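Local coordinates for putative carboxynorspermidine decarboxylase protein (Sinorhizobium meliloti, PDB 3MT1) that probably catalyses the pyridoxal 5'-phosphate-dependent decarboxylation of carboxynorspermidine and carboxyspermidine to norspermidine and spermidine, at residues L36-T41 and P231-I236; T237-L242 and D320-T325; A30-A35 and Y51-T56; K13-M18 and F45-D50; E166-G171 and G199-G204. All blocks are in the same frame, centred on the assembly; numbering follows the deposited sequence.

Interaction 1 of 5, residues L36-T41 and P231-I236; sequences LKCFAT and PGEASI. With SO4 (sulfate ion), chain D.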
# COMPACT_ATOMS: atom_id res chain seq x y z
N LEU B 36 -2.80 16.69 4.96
CA LEU B 36 -3.50 15.79 4.05
C LEU B 36 -2.79 14.43 3.84
O LEU B 36 -3.44 13.47 3.49
CB LEU B 36 -3.84 16.48 2.75
CG LEU B 36 -4.81 17.68 2.83
CD1 LEU B 36 -5.24 18.15 1.43
CD2 LEU B 36 -6.06 17.31 3.61
N LYS B 37 -1.49 14.33 4.12
CA LYS B 37 -0.80 13.04 4.02
C LYS B 37 -1.36 12.00 5.01
O LYS B 37 -1.33 10.79 4.75
CB LYS B 37 0.72 13.16 4.10
CG LYS B 37 1.26 13.55 5.44
CD LYS B 37 2.79 13.77 5.44
CE LYS B 37 3.20 14.40 6.79
NZ LYS B 37 4.64 14.89 6.81
N CYS B 38 -1.90 12.47 6.13
CA CYS B 38 -2.42 11.58 7.15
C CYS B 38 -3.88 11.21 6.86
O CYS B 38 -4.29 10.04 7.02
CB CYS B 38 -2.28 12.26 8.50
SG CYS B 38 -3.34 11.54 9.77
N PHE B 39 -4.65 12.22 6.42
CA PHE B 39 -6.12 12.10 6.33
C PHE B 39 -6.65 13.07 5.31
O PHE B 39 -6.44 14.26 5.44
CB PHE B 39 -6.74 12.41 7.66
CG PHE B 39 -8.23 12.25 7.71
CD1 PHE B 39 -9.08 13.36 7.47
CD2 PHE B 39 -8.79 11.02 8.04
CE1 PHE B 39 -10.49 13.23 7.55
CE2 PHE B 39 -10.19 10.86 8.10
CZ PHE B 39 -11.05 11.97 7.87
N ALA B 40 -7.32 12.56 4.29
CA ALA B 40 -7.79 13.32 3.15
C ALA B 40 -9.18 12.83 2.72
O ALA B 40 -9.58 12.88 1.55
CB ALA B 40 -6.79 13.23 2.03
N THR B 41 -9.96 12.41 3.71
CA THR B 41 -11.30 11.92 3.47
C THR B 41 -12.23 13.13 3.39
O THR B 41 -12.88 13.51 4.39
CB THR B 41 -11.71 10.98 4.56
OG1 THR B 41 -10.83 9.87 4.51
CG2 THR B 41 -13.12 10.48 4.37
N PRO B 231 -1.49 19.68 12.44
CA PRO B 231 -1.84 18.37 13.02
C PRO B 231 -2.36 17.35 12.01
O PRO B 231 -3.39 17.58 11.37
CB PRO B 231 -2.97 18.73 13.97
CG PRO B 231 -3.58 20.03 13.36
CD PRO B 231 -2.38 20.77 12.90
N GLY B 232 -1.68 16.21 11.89
CA GLY B 232 -2.23 15.07 11.16
C GLY B 232 -3.00 14.15 12.09
O GLY B 232 -4.21 14.32 12.33
N GLU B 233 -2.28 13.21 12.67
CA GLU B 233 -2.83 12.29 13.67
C GLU B 233 -3.67 12.96 14.74
O GLU B 233 -4.72 12.43 15.15
CB GLU B 233 -1.71 11.49 14.30
CG GLU B 233 -2.21 10.29 15.12
CD GLU B 233 -2.79 9.13 14.27
OE1 GLU B 233 -2.28 8.86 13.14
OE2 GLU B 233 -3.76 8.47 14.76
N ALA B 234 -3.26 14.12 15.22
CA ALA B 234 -4.01 14.72 16.31
C ALA B 234 -5.44 15.19 15.94
O ALA B 234 -6.31 15.35 16.81
CB ALA B 234 -3.21 15.82 16.97
N SER B 235 -5.70 15.43 14.66
CA SER B 235 -7.04 15.78 14.22
C SER B 235 -8.03 14.62 14.31
O SER B 235 -9.23 14.82 14.51
CB SER B 235 -6.98 16.23 12.76
OG SER B 235 -6.04 17.27 12.63
N ILE B 236 -7.50 13.42 14.16
CA ILE B 236 -8.29 12.31 13.75
C ILE B 236 -8.24 11.14 14.75
O ILE B 236 -8.90 10.11 14.57
CB ILE B 236 -7.86 11.95 12.31
CG1 ILE B 236 -9.05 11.91 11.42
CG2 ILE B 236 -6.88 10.75 12.17
CD1 ILE B 236 -9.38 13.27 10.93
S SO4 D . 1.33 13.81 12.09
O1 SO4 D . 2.36 13.13 12.85
O2 SO4 D . 0.28 12.89 11.70
O3 SO4 D . 0.79 14.82 13.02
O4 SO4 D . 1.89 14.49 10.92
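Next to the spot where Cys38 packs against Gly232 and Glu233, sulfate O2 is gripped by two groups, the N-H of Glu233 and the hydroxyl of Tyr324; the first reaches it almost straight, with Glu233 N to sulfate O2 at 2.8 Å and an angle of 171° at the hydrogen. Gly232 N holds a second oxygen, O3, at 3.1 Å. A beta carbon on Gly232 would run into O2 and crowd Cys38 CB, which makes the bare backbone here an integral part of the anion site. Such successive N-H groups, presented where the polypeptide leaves the last strand of an eight-stranded alpha/beta barrel, are a textbook feature of phosphate sites in this fold; the sulfate, probably from the crystallisation liquor, may therefore mark the place of the cofactor phosphate, as in relatives. Cys38 supports the turn from behind, its SG lying 3.5 Å from Gly232 C and pointing there because it is anti to the backbone N (chi1 161°). Further along, Ile236 comes over the face of the Phe39 ring at about a right angle. Its CD1 stands 3.4 Å from the ring centroid and only 7° off the normal, a CH-pi contact, while Ile236 CG1 leans on the CD2 side of the ring at 3.5 Å. With an alanine in place of Phe39, Ile236 CD1 would probably lose its aromatic seat and be set free to turn. Within the turn itself, Ser235 OG donates to Pro231 O at 3.0 Å, coming from above the carbonyl plane. Met48 of helix 45-49 touches both Phe39 and Ile236.

Interaction 2 of 5, residues T237-L242 and D320-T325; sequences TKSTTL and DAAGYT. With SO4 (sulfate ion), chain D.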
# COMPACT_ATOMS: atom_id res chain seq x y z
N THR B 237 -7.43 11.36 15.80
CA THR B 237 -7.15 10.40 16.85
C THR B 237 -8.45 9.83 17.44
O THR B 237 -9.37 10.57 17.76
CB THR B 237 -6.23 11.08 17.95
OG1 THR B 237 -5.55 10.09 18.73
CG2 THR B 237 -7.02 12.00 18.89
N LYS B 238 -8.52 8.51 17.54
CA LYS B 238 -9.64 7.82 18.21
C LYS B 238 -11.03 8.15 17.65
O LYS B 238 -12.05 7.94 18.31
CB LYS B 238 -9.62 8.11 19.73
CG LYS B 238 -8.39 7.56 20.43
CD LYS B 238 -8.33 8.07 21.86
CE LYS B 238 -6.95 8.73 22.15
NZ LYS B 238 -5.80 7.76 22.10
N SER B 239 -11.06 8.68 16.43
CA SER B 239 -12.31 9.13 15.86
C SER B 239 -12.96 8.06 15.04
O SER B 239 -14.18 8.10 14.84
CB SER B 239 -12.12 10.34 14.97
OG SER B 239 -11.68 9.92 13.68
N THR B 240 -12.15 7.14 14.52
CA THR B 240 -12.59 6.25 13.47
C THR B 240 -12.25 4.80 13.78
O THR B 240 -11.22 4.51 14.33
CB THR B 240 -11.91 6.67 12.15
OG1 THR B 240 -12.21 8.06 11.88
CG2 THR B 240 -12.33 5.79 10.95
N THR B 241 -13.13 3.88 13.38
CA THR B 241 -12.86 2.44 13.52
C THR B 241 -12.86 1.74 12.15
O THR B 241 -13.47 2.25 11.19
CB THR B 241 -13.90 1.77 14.41
OG1 THR B 241 -15.21 2.10 13.92
CG2 THR B 241 -13.76 2.24 15.90
N LEU B 242 -12.19 0.59 12.06
CA LEU B 242 -12.35 -0.30 10.92
C LEU B 242 -13.22 -1.50 11.36
O LEU B 242 -12.76 -2.34 12.14
CB LEU B 242 -10.98 -0.77 10.35
CG LEU B 242 -10.97 -1.84 9.23
CD1 LEU B 242 -11.84 -1.46 8.01
CD2 LEU B 242 -9.53 -2.31 8.79
N ASP B 320 -9.08 3.39 16.40
CA ASP B 320 -8.19 4.43 15.91
C ASP B 320 -7.64 4.16 14.52
O ASP B 320 -6.43 4.13 14.32
CB ASP B 320 -7.01 4.63 16.87
CG ASP B 320 -6.43 6.02 16.74
OD1 ASP B 320 -7.11 6.87 16.12
OD2 ASP B 320 -5.33 6.28 17.28
N ALA B 321 -8.53 3.98 13.56
CA ALA B 321 -8.11 3.61 12.24
C ALA B 321 -8.15 4.73 11.19
O ALA B 321 -8.09 4.43 10.01
CB ALA B 321 -8.92 2.42 11.78
N ALA B 322 -8.22 6.00 11.57
CA ALA B 322 -8.36 7.07 10.55
C ALA B 322 -7.06 7.55 9.89
O ALA B 322 -7.06 7.90 8.70
CB ALA B 322 -9.15 8.26 11.10
N GLY B 323 -5.97 7.61 10.65
CA GLY B 323 -4.73 8.16 10.15
C GLY B 323 -3.89 7.18 9.35
O GLY B 323 -3.65 6.02 9.78
N TYR B 324 -3.40 7.65 8.19
CA TYR B 324 -2.43 6.90 7.42
C TYR B 324 -3.02 5.53 7.03
O TYR B 324 -2.29 4.56 6.80
CB TYR B 324 -1.09 6.76 8.20
CG TYR B 324 -0.43 8.09 8.45
CD1 TYR B 324 0.21 8.79 7.41
CD2 TYR B 324 -0.51 8.69 9.72
CE1 TYR B 324 0.80 10.07 7.64
CE2 TYR B 324 0.07 9.94 9.97
CZ TYR B 324 0.72 10.62 8.95
OH TYR B 324 1.26 11.86 9.22
N THR B 325 -4.34 5.46 6.98
CA THR B 325 -5.00 4.21 6.58
C THR B 325 -5.68 4.43 5.24
O THR B 325 -5.25 3.89 4.24
CB THR B 325 -6.02 3.77 7.62
OG1 THR B 325 -6.95 4.86 7.83
CG2 THR B 325 -5.31 3.39 8.96
S SO4 D . 1.33 13.81 12.09
O1 SO4 D . 2.36 13.13 12.85
O2 SO4 D . 0.28 12.89 11.70
O3 SO4 D . 0.79 14.82 13.02
O4 SO4 D . 1.89 14.49 10.92
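The backbones of 237-242 and 320-325 are joined through Thr240 and Ala321, whose bond runs from Ala321 N to Thr240 O at 2.8 Å and is nearly straight (171°). The contact belongs to the mixed beta-sheet domain typical of this decarboxylase family: Thr240 opens strand 240-251, while the other segment is the loop that leaves the antiparallel neighbour, strand 315-318. Asp320 extends the link with its side chain. Its CG is anti to the backbone N (chi1 -156°), which brings OD1 to within 2.6 Å of Lys238 N; the donor arrives from well above the carboxylate plane. The ammonium group of Lys238 does not close on this carboxylate, so the main-chain N-H of that residue, and not its charge, makes the bond. The Asp320 carboxylate also lies close to Glu233, a predicted substrate-binding residue. The methyls of the two alanines pack against 240-242 beside these polar bonds. Ala322 CB sits against Thr240, 3.4 Å from its CB, while Ala321 CB lies 4.1 Å from Leu242 CB on the far side of the backbone bond. The hydroxyl of Thr240, though against the Ala322 methyl, donates to Ser239 OG at 2.6 Å, and Ser239 OG is in turn bonded to Ile236 O, which gives both buried hydroxyls a partner. Past Gly323 the loop carries Tyr324 to the anion site, where sulfate O2 lies in the plane of the phenol at its edge, 3.4 Å from Tyr324 CE2.

Interaction 3 of 5, residues A30-A35 and Y51-T56; sequences AKALLA and YMDGTT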
# COMPACT_ATOMS: atom_id res chain seq x y z
N ALA B 30 -2.41 30.64 17.42
CA ALA B 30 -1.70 29.86 16.43
C ALA B 30 -2.75 29.35 15.45
O ALA B 30 -3.94 29.27 15.79
CB ALA B 30 -0.94 28.72 17.09
N LYS B 31 -2.35 29.05 14.22
CA LYS B 31 -3.30 28.52 13.24
C LYS B 31 -3.02 27.03 13.04
O LYS B 31 -1.92 26.60 13.23
CB LYS B 31 -3.23 29.31 11.94
CG LYS B 31 -3.96 30.67 12.01
CD LYS B 31 -3.77 31.50 10.75
CE LYS B 31 -4.23 32.92 10.96
NZ LYS B 31 -5.70 33.02 10.71
N ALA B 32 -4.04 26.25 12.70
CA ALA B 32 -3.92 24.81 12.54
C ALA B 32 -4.36 24.41 11.15
O ALA B 32 -5.46 24.83 10.69
CB ALA B 32 -4.79 24.07 13.57
N LEU B 33 -3.53 23.59 10.50
CA LEU B 33 -3.81 23.08 9.17
C LEU B 33 -3.86 21.55 9.19
O LEU B 33 -2.99 20.91 9.79
CB LEU B 33 -2.76 23.56 8.19
CG LEU B 33 -2.32 25.02 8.22
CD1 LEU B 33 -1.08 25.26 7.35
CD2 LEU B 33 -3.44 25.91 7.77
N LEU B 34 -4.87 20.97 8.56
CA LEU B 34 -4.95 19.51 8.49
C LEU B 34 -3.83 19.01 7.58
O LEU B 34 -3.71 19.48 6.47
CB LEU B 34 -6.31 19.09 7.90
CG LEU B 34 -6.59 17.61 7.60
CD1 LEU B 34 -6.41 16.73 8.87
CD2 LEU B 34 -7.98 17.41 6.99
N ALA B 35 -3.01 18.07 8.05
CA ALA B 35 -2.00 17.46 7.14
C ALA B 35 -2.64 16.39 6.26
O ALA B 35 -3.01 15.32 6.76
CB ALA B 35 -0.82 16.89 7.91
N TYR B 51 -13.40 24.74 12.27
CA TYR B 51 -12.58 24.62 13.46
C TYR B 51 -11.11 24.74 13.15
O TYR B 51 -10.28 24.81 14.07
CB TYR B 51 -12.83 23.30 14.19
CG TYR B 51 -14.26 23.00 14.65
CD1 TYR B 51 -14.68 23.32 15.95
CD2 TYR B 51 -15.18 22.38 13.79
CE1 TYR B 51 -15.98 23.00 16.40
CE2 TYR B 51 -16.48 22.08 14.21
CZ TYR B 51 -16.88 22.38 15.52
OH TYR B 51 -18.17 22.09 15.95
N MSE B 52 -10.78 24.75 11.87
CA MSE B 52 -9.40 24.82 11.44
C MSE B 52 -9.13 25.94 10.45
O MSE B 52 -10.05 26.69 10.09
CB MSE B 52 -8.96 23.48 10.87
CG MSE B 52 -9.13 22.35 11.88
SE MSE B 52 -8.45 20.65 11.19
CE MSE B 52 -6.64 20.84 11.71
N ASP B 53 -7.88 26.08 10.03
CA ASP B 53 -7.47 27.25 9.23
C ASP B 53 -7.05 26.91 7.80
O ASP B 53 -6.69 27.82 7.05
CB ASP B 53 -6.35 28.03 9.95
CG ASP B 53 -6.80 28.63 11.27
OD1 ASP B 53 -7.46 29.71 11.24
OD2 ASP B 53 -6.51 28.03 12.34
N GLY B 54 -7.11 25.63 7.43
CA GLY B 54 -6.60 25.16 6.15
C GLY B 54 -5.95 23.78 6.16
O GLY B 54 -6.15 22.96 7.08
N THR B 55 -5.14 23.52 5.16
CA THR B 55 -4.56 22.21 4.93
C THR B 55 -3.12 22.44 4.59
O THR B 55 -2.77 23.51 4.15
CB THR B 55 -5.23 21.50 3.67
OG1 THR B 55 -5.01 22.28 2.47
CG2 THR B 55 -6.75 21.32 3.87
N THR B 56 -2.29 21.45 4.80
CA THR B 56 -0.94 21.48 4.26
C THR B 56 -0.74 20.20 3.41
O THR B 56 -1.33 19.20 3.68
CB THR B 56 0.12 21.65 5.37
OG1 THR B 56 1.40 21.88 4.77
CG2 THR B 56 0.22 20.38 6.28
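The first two strands of the barrel, 31-35 and 54-57, run parallel here as the two arms of a beta-alpha-beta unit. Leu34 is gripped from both of its polar sides, its N donating to Gly54 O at 2.8 Å and its O accepting from Thr56 N at 2.9 Å. Near the strand starts a side chain completes the pattern. Asp53 N meets Ala32 O at 2.8 Å, head-on to the carbonyl, while Asp53 OD2 takes the N-H of Ala32 at 3.1 Å on its anti side. That reach depends on CG standing beside the backbone N (chi1 -64°). Arg25 forms a salt bridge with the same OD2, whereas Lys31, crossing the aspartate at about a right angle, offers OD1 just a long one, 3.8 Å from its NZ. An alanine replacing Asp53 is likely to leave Ala32 N without this acceptor and the Arg25 guanidinium without its charge partner. Gly54 has Leu33 CD2 at 3.6 Å from its CA, and a side chain on it would be tight there. On the other side Met52, a selenomethionine, lays its CE 3.6 Å from Leu34 N. Neighbouring strands 73-77 and 226-229 continue the parallel sheet, which closes as an eight-stranded alpha/beta barrel.

Interaction 4 of 5, residues K13-M18 and F45-D50; sequences KLTRNM and FDLMRD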
# COMPACT_ATOMS: atom_id res chain seq x y z
N LYS B 13 -17.02 12.05 17.82
CA LYS B 13 -15.64 11.95 18.29
C LYS B 13 -14.68 12.82 17.49
O LYS B 13 -13.73 13.39 18.04
CB LYS B 13 -15.16 10.51 18.27
CG LYS B 13 -15.75 9.74 19.41
CD LYS B 13 -15.44 8.27 19.28
CE LYS B 13 -16.22 7.49 20.29
NZ LYS B 13 -16.21 6.12 19.79
N LEU B 14 -14.95 12.92 16.19
CA LEU B 14 -14.19 13.81 15.36
C LEU B 14 -14.41 15.23 15.87
O LEU B 14 -13.44 15.94 16.09
CB LEU B 14 -14.59 13.67 13.90
CG LEU B 14 -13.91 14.58 12.86
CD1 LEU B 14 -12.36 14.44 12.81
CD2 LEU B 14 -14.43 14.21 11.52
N THR B 15 -15.66 15.62 16.08
CA THR B 15 -15.97 16.94 16.61
C THR B 15 -15.28 17.25 17.94
O THR B 15 -14.78 18.36 18.11
CB THR B 15 -17.47 17.13 16.78
OG1 THR B 15 -18.07 17.02 15.49
CG2 THR B 15 -17.80 18.47 17.39
N ARG B 16 -15.26 16.29 18.86
CA ARG B 16 -14.51 16.41 20.12
C ARG B 16 -13.10 16.93 19.77
O ARG B 16 -12.67 17.92 20.32
CB ARG B 16 -14.53 15.07 20.88
CG ARG B 16 -13.69 14.90 22.18
CD ARG B 16 -13.11 13.45 22.24
NE ARG B 16 -12.66 13.07 20.87
CZ ARG B 16 -12.16 11.89 20.48
NH1 ARG B 16 -11.99 10.88 21.32
NH2 ARG B 16 -11.81 11.73 19.20
N ASN B 17 -12.42 16.32 18.79
CA ASN B 17 -11.07 16.73 18.39
C ASN B 17 -11.05 18.12 17.83
O ASN B 17 -10.14 18.91 18.09
CB ASN B 17 -10.49 15.80 17.32
CG ASN B 17 -10.15 14.42 17.84
OD1 ASN B 17 -10.15 14.17 19.05
ND2 ASN B 17 -9.87 13.51 16.92
N MSE B 18 -12.06 18.42 17.04
CA MSE B 18 -12.12 19.68 16.38
C MSE B 18 -12.25 20.79 17.41
O MSE B 18 -11.60 21.81 17.29
CB MSE B 18 -13.26 19.66 15.39
CG MSE B 18 -12.92 18.79 14.16
SE MSE B 18 -11.39 19.51 13.15
CE MSE B 18 -10.01 18.17 13.57
N PHE B 45 -14.69 17.24 5.34
CA PHE B 45 -14.09 18.56 5.42
C PHE B 45 -15.07 19.68 5.85
O PHE B 45 -14.70 20.61 6.55
CB PHE B 45 -13.44 18.95 4.10
CG PHE B 45 -12.18 18.19 3.80
CD1 PHE B 45 -11.61 17.35 4.73
CD2 PHE B 45 -11.54 18.35 2.59
CE1 PHE B 45 -10.46 16.67 4.44
CE2 PHE B 45 -10.36 17.66 2.31
CZ PHE B 45 -9.84 16.83 3.23
N ASP B 46 -16.32 19.57 5.41
CA ASP B 46 -17.35 20.54 5.80
C ASP B 46 -17.48 20.59 7.29
O ASP B 46 -17.63 21.67 7.85
CB ASP B 46 -18.70 20.24 5.12
CG ASP B 46 -18.72 20.72 3.65
OD1 ASP B 46 -17.97 21.69 3.35
OD2 ASP B 46 -19.46 20.15 2.79
N LEU B 47 -17.39 19.44 7.94
CA LEU B 47 -17.40 19.43 9.39
C LEU B 47 -16.12 20.04 10.00
O LEU B 47 -16.23 20.82 10.92
CB LEU B 47 -17.76 18.06 9.97
CG LEU B 47 -17.42 17.80 11.44
CD1 LEU B 47 -18.41 18.48 12.41
CD2 LEU B 47 -17.36 16.31 11.70
N MSE B 48 -14.95 19.75 9.46
CA MSE B 48 -13.69 20.23 10.05
C MSE B 48 -13.37 21.71 9.76
O MSE B 48 -12.69 22.37 10.55
CB MSE B 48 -12.52 19.36 9.58
CG MSE B 48 -12.69 17.93 9.92
SE MSE B 48 -11.46 16.74 9.04
CE MSE B 48 -9.95 17.01 10.18
N ARG B 49 -13.83 22.21 8.61
CA ARG B 49 -13.55 23.56 8.13
C ARG B 49 -13.68 24.65 9.22
O ARG B 49 -12.78 25.47 9.41
CB ARG B 49 -14.47 23.89 6.94
CG ARG B 49 -13.82 24.74 5.87
CD ARG B 49 -14.74 25.16 4.73
NE ARG B 49 -14.71 26.63 4.59
CZ ARG B 49 -14.59 27.32 3.45
NH1 ARG B 49 -14.44 26.69 2.27
NH2 ARG B 49 -14.59 28.66 3.47
N ASP B 50 -14.82 24.67 9.92
CA ASP B 50 -15.08 25.78 10.83
C ASP B 50 -14.22 25.78 12.09
O ASP B 50 -14.29 26.72 12.87
CB ASP B 50 -16.56 25.85 11.18
CG ASP B 50 -17.44 26.08 9.96
OD1 ASP B 50 -17.08 26.91 9.09
OD2 ASP B 50 -18.50 25.42 9.88
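Met18 and Met48, both selenomethionines, meet at the heart of the contact, their methyls CE and CE 3.6 Å apart. Met18 SE also lies over the inner part of its partner, 3.7 Å from Met48 CB, because the Met18 chain is bent at chi2 (-63°) and again at chi3. Leu14, one turn before Met18, and Leu47, next to Met48, slide past each other in opposite directions until Leu14 CD2 and Leu47 CD2 are 3.6 Å apart. The other branch of Leu47, CD1, abuts Thr15 at a right angle, with Thr15 OG1 to Leu47 CD1 at 3.4 Å. That hydroxyl has its polar partner on its own helix, Lys11 O, which is how a threonine can face a leucine without a wasted hydrogen bond.

Behind these side chains stand two helices of the barrel domain, 11-28 ahead of the first strand and 45-49 after it. Their short segments approach to 10.4 Å between axes, and their N-to-C directions differ by 29°. Further out, Ser235, from the turn after the last barrel strand, touches both selenomethionines, and Ile236 touches Leu14 and Met48, while Tyr51 and Met52 pack on Met18. Leu34 of the first strand supports Met48 and the ring of Phe45. Asn17, on the same helix as Leu14, ties the amide ND2 to Ser235 O and Thr237 O, which probably helps to orient the helix over that turn.

No hydrogen bond passes between 13-18 and 45-50, so their hold rests on shape and dispersion among branched and flexible apolar groups.

Interaction 5 of 5, residues E166-G171 and G199-G204; sequences ENKDFG and GIHFTG. With SO4 (sulfate ion), chain D.
Asn167 and His201 form the firm part of this contact: His201 N donates to Asn167 O at 2.8 Å, almost straight (176°). A weaker bond next to it joins Asn167 N to Gly199 O at 2.7 Å, bent to 127°, and together they bridge the two backbones at Asn167 and Ile200. The side chain of Asn167 is buried and turned inward on its own loop, CG being anti to the backbone N (chi1 -161°). From there OD1 accepts from Asp169 N at 3.2 Å, an Asx turn, while ND2 is held by Asn164. Asp169 then caps helix 170-190 through the N-H of Leu172.

Toward solvent the fit is much looser. Lys168 passes its CE over one face of the His201 imidazole toward the rim, 4.2 Å from ND1, and its ammonium stays beyond contact with the ring nitrogens; Glu166 is likewise exposed. His201 NE2 makes a weak hydrogen bond with Thr237 OG1.

Gly199, whose positive phi favours glycine, gives sulfate O3 a nearly straight bond of 2.8 Å from its N. Because main-chain groups do the fastening, the contact probably sets the direction of this N-H toward the anion with little reliance on charged side chains.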
# COMPACT_ATOMS: atom_id res chain seq x y z
N GLU B 166 5.62 11.34 17.64
CA GLU B 166 4.43 10.80 18.26
C GLU B 166 4.26 11.56 19.55
O GLU B 166 3.68 11.04 20.50
CB GLU B 166 4.59 9.30 18.53
CG GLU B 166 5.64 8.92 19.65
CD GLU B 166 6.45 7.64 19.34
OE1 GLU B 166 7.09 7.07 20.27
OE2 GLU B 166 6.45 7.21 18.17
N ASN B 167 4.76 12.79 19.57
CA ASN B 167 5.02 13.52 20.80
C ASN B 167 3.79 13.81 21.64
O ASN B 167 3.03 14.74 21.39
CB ASN B 167 5.81 14.78 20.51
CG ASN B 167 6.47 15.33 21.73
OD1 ASN B 167 6.20 14.91 22.86
ND2 ASN B 167 7.37 16.27 21.52
N LYS B 168 3.66 13.00 22.68
CA LYS B 168 2.48 12.89 23.50
C LYS B 168 2.73 13.58 24.84
O LYS B 168 1.85 13.60 25.71
CB LYS B 168 2.20 11.39 23.69
CG LYS B 168 0.82 10.97 24.24
CD LYS B 168 0.57 9.46 24.01
CE LYS B 168 0.11 9.23 22.57
NZ LYS B 168 -0.34 7.82 22.34
N ASP B 169 3.92 14.17 25.00
CA ASP B 169 4.33 14.79 26.26
C ASP B 169 4.70 16.26 26.08
O ASP B 169 5.55 16.60 25.24
CB ASP B 169 5.50 14.03 26.85
CG ASP B 169 5.82 14.45 28.25
OD1 ASP B 169 5.20 13.91 29.19
OD2 ASP B 169 6.71 15.32 28.41
N PHE B 170 4.06 17.13 26.86
CA PHE B 170 4.25 18.55 26.67
C PHE B 170 5.67 18.96 27.02
O PHE B 170 6.29 19.76 26.30
CB PHE B 170 3.29 19.35 27.52
CG PHE B 170 3.65 20.80 27.61
CD1 PHE B 170 3.57 21.62 26.48
CD2 PHE B 170 4.09 21.34 28.81
CE1 PHE B 170 3.91 22.96 26.54
CE2 PHE B 170 4.42 22.70 28.90
CZ PHE B 170 4.34 23.51 27.76
N GLY B 171 6.18 18.41 28.13
CA GLY B 171 7.54 18.65 28.57
C GLY B 171 8.55 18.46 27.45
O GLY B 171 9.46 19.30 27.29
N GLY B 199 2.96 15.89 14.52
CA GLY B 199 3.56 14.94 15.43
C GLY B 199 3.34 15.30 16.88
O GLY B 199 3.88 14.63 17.76
N ILE B 200 2.57 16.36 17.14
CA ILE B 200 2.32 16.83 18.53
C ILE B 200 0.91 16.46 18.96
O ILE B 200 -0.06 17.01 18.43
CB ILE B 200 2.50 18.41 18.72
CG1 ILE B 200 3.70 18.97 17.95
CG2 ILE B 200 2.57 18.80 20.23
CD1 ILE B 200 3.59 20.48 17.66
N HIS B 201 0.79 15.59 19.96
CA HIS B 201 -0.51 15.00 20.32
C HIS B 201 -1.27 15.82 21.36
O HIS B 201 -1.56 15.32 22.46
CB HIS B 201 -0.33 13.54 20.76
CG HIS B 201 -1.44 12.64 20.32
ND1 HIS B 201 -2.47 12.26 21.16
CD2 HIS B 201 -1.69 12.06 19.12
CE1 HIS B 201 -3.30 11.46 20.50
NE2 HIS B 201 -2.85 11.34 19.26
N PHE B 202 -1.57 17.07 21.01
CA PHE B 202 -2.24 17.99 21.94
C PHE B 202 -3.75 17.80 22.10
O PHE B 202 -4.35 18.40 22.98
CB PHE B 202 -1.90 19.45 21.66
CG PHE B 202 -2.29 19.91 20.31
CD1 PHE B 202 -3.55 20.50 20.10
CD2 PHE B 202 -1.42 19.79 19.24
CE1 PHE B 202 -3.92 20.94 18.85
CE2 PHE B 202 -1.79 20.22 17.97
CZ PHE B 202 -3.05 20.81 17.77
N THR B 203 -4.34 16.97 21.25
CA THR B 203 -5.74 16.57 21.36
C THR B 203 -5.94 15.31 22.22
O THR B 203 -7.07 14.84 22.39
CB THR B 203 -6.39 16.28 19.94
OG1 THR B 203 -5.65 15.26 19.26
CG2 THR B 203 -6.43 17.54 19.07
N GLY B 204 -4.86 14.75 22.76
CA GLY B 204 -5.00 13.60 23.63
C GLY B 204 -5.73 13.97 24.91
O GLY B 204 -5.70 15.13 25.36
S SO4 D . 1.33 13.81 12.09
O1 SO4 D . 2.36 13.13 12.85
O2 SO4 D . 0.28 12.89 11.70
O3 SO4 D . 0.79 14.82 13.02
O4 SO4 D . 1.89 14.49 10.92

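From the N terminus, interaction 4 is the first to open and pairs helix 11-28 with helix 45-49. Interaction 3 starts within that span and closes just after it, so the two cross, tying these helices to the first two barrel strands. Interaction 1 opens from 36-41, crossing both, and closes only at 231-236, which packs the loop after the first strand against the turn after the last, where the barrel closes. Interaction 5 lies within that long span, joining the start of helix 170-190 to the loop after strand 193-195. Interaction 2 follows in series and joins strand 240-251 to the loop after strand 315-318 in the sheet domain. Interactions 1, 2 and 5 converge on one sulfate.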